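Local coordinates for protein N-acylethanolamine-hydrolyzing acid amidase subunit alpha (Caenorhabditis elegans, PDB 6DY3) that probably hydrolyses bioactive fatty acid amides such as N-palmitoylethanolamine to free fatty acid and ethanolamine, as a heterodimer matured by autocatalytic cleavage, at residues A[64-67]-A[68-72]. Residues are numbered along the deposited sequence; the frame is centred on the assembly and turned at random.
Sequences SKID and RYFTT
K65 and R68 meet through the backbone first: R68 N donates to K65 O at 3.0 Å with a nearly straight N-H (163°), approaching from above the carbonyl plane, and a weak bond from Y69 N to I66 O follows it round the turn. K65, the centre of an inverse gamma turn, lies in the loop connecting helix 56-63 to helix 72-85. Its side chain runs alongside that of R68, K65 CB lying 3.5 Å from R68 CD. Each has CG anti to its own carbonyl carbon (chi1 -47° and -52°), and the two point the same way, touching through methylenes. The Y69 ring comes obliquely to K65 O, with CE2 3.3 Å from that oxygen. On the preceding helix, A62 O takes a hydrogen bond from the Y69 hydroxyl and W61 makes a cation-pi contact with K65. F70 turns its edge to I66 O, while F70 CD2 touches I66 CG1 at 3.8 Å, the two side chains crossing at about a right angle. Both rings also meet phenylalanines of the beta subunit edge-to-face, Y69 with F88 and F70 with F94 of that chain. D67 OD2 and R68 NH1, 5.0 Å apart, form no salt bridge. The turn in this alpha-subunit loop is thus held by one good and one weak backbone hydrogen bond together with apolar contacts, its buried I66 and F70 packed on L78 of the next helix.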
ATOM      1  N   SER A  64      20.923  -0.845 -11.045  1.00 48.82           N
ATOM      2  CA  SER A  64      21.831  -1.976 -11.157  1.00 49.63           C
ATOM      3  C   SER A  64      22.615  -2.211  -9.874  1.00 54.32           C
ATOM      4  O   SER A  64      23.130  -3.316  -9.670  1.00 58.67           O
ATOM      5  CB  SER A  64      22.807  -1.761 -12.310  1.00 48.04           C
ATOM      6  OG  SER A  64      23.633  -0.640 -12.055  1.00 51.14           O
ATOM      7  N   LYS A  65      22.716  -1.201  -9.009  1.00 57.09           N
ATOM      8  CA  LYS A  65      23.451  -1.319  -7.757  1.00 58.96           C
ATOM      9  C   LYS A  65      22.558  -1.953  -6.693  1.00 55.92           C
ATOM     10  O   LYS A  65      22.381  -1.401  -5.602  1.00 58.03           O
ATOM     11  CB  LYS A  65      23.946   0.061  -7.310  1.00 62.70           C
ATOM     12  CG  LYS A  65      24.626   0.877  -8.412  1.00 65.85           C
ATOM     13  CD  LYS A  65      26.134   0.802  -8.322  1.00 69.76           C
ATOM     14  CE  LYS A  65      26.785   1.418  -9.548  1.00 72.98           C
ATOM     15  NZ  LYS A  65      26.627   0.559 -10.754  1.00 73.56           N
ATOM     16  N   ILE A  66      22.004  -3.126  -7.007  1.00 50.13           N
ATOM     17  CA  ILE A  66      20.944  -3.711  -6.191  1.00 51.19           C
ATOM     18  C   ILE A  66      21.402  -3.949  -4.758  1.00 53.53           C
ATOM     19  O   ILE A  66      20.602  -3.862  -3.818  1.00 52.04           O
ATOM     20  CB  ILE A  66      20.445  -5.015  -6.846  1.00 52.91           C
ATOM     21  CG1 ILE A  66      19.280  -5.594  -6.046  1.00 52.50           C
ATOM     22  CG2 ILE A  66      21.584  -6.025  -6.969  1.00 56.14           C
ATOM     23  CD1 ILE A  66      18.702  -6.857  -6.628  1.00 55.71           C
ATOM     24  N   ASP A  67      22.683  -4.256  -4.558  1.00 59.86           N
ATOM     25  CA  ASP A  67      23.171  -4.586  -3.223  1.00 62.72           C
ATOM     26  C   ASP A  67      23.142  -3.407  -2.258  1.00 60.23           C
ATOM     27  O   ASP A  67      23.353  -3.612  -1.058  1.00 60.36           O
ATOM     28  CB  ASP A  67      24.595  -5.131  -3.308  1.00 67.28           C
ATOM     29  CG  ASP A  67      25.490  -4.282  -4.187  1.00 72.15           C
ATOM     30  OD1 ASP A  67      25.456  -4.469  -5.424  1.00 70.11           O
ATOM     31  OD2 ASP A  67      26.218  -3.423  -3.642  1.00 76.63           O
ATOM     32  N   ARG A  68      22.875  -2.192  -2.737  1.00 55.96           N
ATOM     33  CA  ARG A  68      22.982  -1.009  -1.893  1.00 53.95           C
ATOM     34  C   ARG A  68      21.675  -0.627  -1.212  1.00 51.10           C
ATOM     35  O   ARG A  68      21.708   0.120  -0.229  1.00 53.58           O
ATOM     36  CB  ARG A  68      23.479   0.183  -2.723  1.00 55.52           C
ATOM     37  CG  ARG A  68      24.752  -0.099  -3.499  1.00 62.61           C
ATOM     38  CD  ARG A  68      25.247   1.133  -4.241  1.00 69.41           C
ATOM     39  NE  ARG A  68      25.828   2.122  -3.339  1.00 75.31           N
ATOM     40  CZ  ARG A  68      27.106   2.149  -2.971  1.00 78.00           C
ATOM     41  NH1 ARG A  68      27.958   1.237  -3.422  1.00 75.33           N
ATOM     42  NH2 ARG A  68      27.536   3.095  -2.146  1.00 82.28           N
ATOM     43  N   TYR A  69      20.528  -1.111  -1.699  1.00 45.90           N
ATOM     44  CA  TYR A  69      19.236  -0.659  -1.195  1.00 45.12           C
ATOM     45  C   TYR A  69      18.463  -1.711  -0.415  1.00 44.95           C
ATOM     46  O   TYR A  69      17.576  -1.344   0.363  1.00 42.25           O
ATOM     47  CB  TYR A  69      18.349  -0.189  -2.358  1.00 42.53           C
ATOM     48  CG  TYR A  69      19.087   0.561  -3.440  1.00 40.13           C
ATOM     49  CD1 TYR A  69      19.666   1.787  -3.180  1.00 41.30           C
ATOM     50  CD2 TYR A  69      19.197   0.042  -4.722  1.00 39.83           C
ATOM     51  CE1 TYR A  69      20.336   2.482  -4.165  1.00 45.85           C
ATOM     52  CE2 TYR A  69      19.865   0.725  -5.716  1.00 40.59           C
ATOM     53  CZ  TYR A  69      20.436   1.949  -5.429  1.00 44.42           C
ATOM     54  OH  TYR A  69      21.110   2.655  -6.400  1.00 43.81           O
ATOM     55  N   PHE A  70      18.779  -2.991  -0.590  1.00 47.98           N
ATOM     56  CA  PHE A  70      17.977  -4.076  -0.052  1.00 51.12           C
ATOM     57  C   PHE A  70      18.842  -5.020   0.771  1.00 53.68           C
ATOM     58  O   PHE A  70      20.060  -5.103   0.595  1.00 57.73           O
ATOM     59  CB  PHE A  70      17.292  -4.875  -1.174  1.00 49.90           C
ATOM     60  CG  PHE A  70      16.577  -4.025  -2.183  1.00 48.50           C
ATOM     61  CD1 PHE A  70      15.335  -3.468  -1.898  1.00 48.55           C
ATOM     62  CD2 PHE A  70      17.139  -3.796  -3.427  1.00 48.81           C
ATOM     63  CE1 PHE A  70      14.673  -2.690  -2.833  1.00 46.48           C
ATOM     64  CE2 PHE A  70      16.482  -3.017  -4.369  1.00 49.61           C
ATOM     65  CZ  PHE A  70      15.248  -2.465  -4.072  1.00 47.79           C
ATOM     66  N   THR A  71      18.186  -5.737   1.679  1.00 49.43           N
ATOM     67  CA  THR A  71      18.833  -6.836   2.375  1.00 44.35           C
ATOM     68  C   THR A  71      19.115  -7.966   1.391  1.00 45.11           C
ATOM     69  O   THR A  71      18.531  -8.035   0.308  1.00 46.85           O
ATOM     70  CB  THR A  71      17.955  -7.358   3.518  1.00 42.66           C
ATOM     71  OG1 THR A  71      16.787  -7.998   2.983  1.00 42.53           O
ATOM     72  CG2 THR A  71      17.529  -6.232   4.438  1.00 42.79           C
ATOM     73  N   THR A  72      20.025  -8.862   1.775  1.00 51.99           N
ATOM     74  CA  THR A  72      20.341 -10.001   0.917  1.00 55.14           C
ATOM     75  C   THR A  72      19.088 -10.806   0.584  1.00 54.66           C
ATOM     76  O   THR A  72      18.915 -11.256  -0.555  1.00 52.70           O
ATOM     77  CB  THR A  72      21.388 -10.893   1.586  1.00 58.01           C
ATOM     78  OG1 THR A  72      22.531 -10.105   1.940  1.00 59.67           O
ATOM     79  CG2 THR A  72      21.828 -12.011   0.651  1.00 59.92           C
TER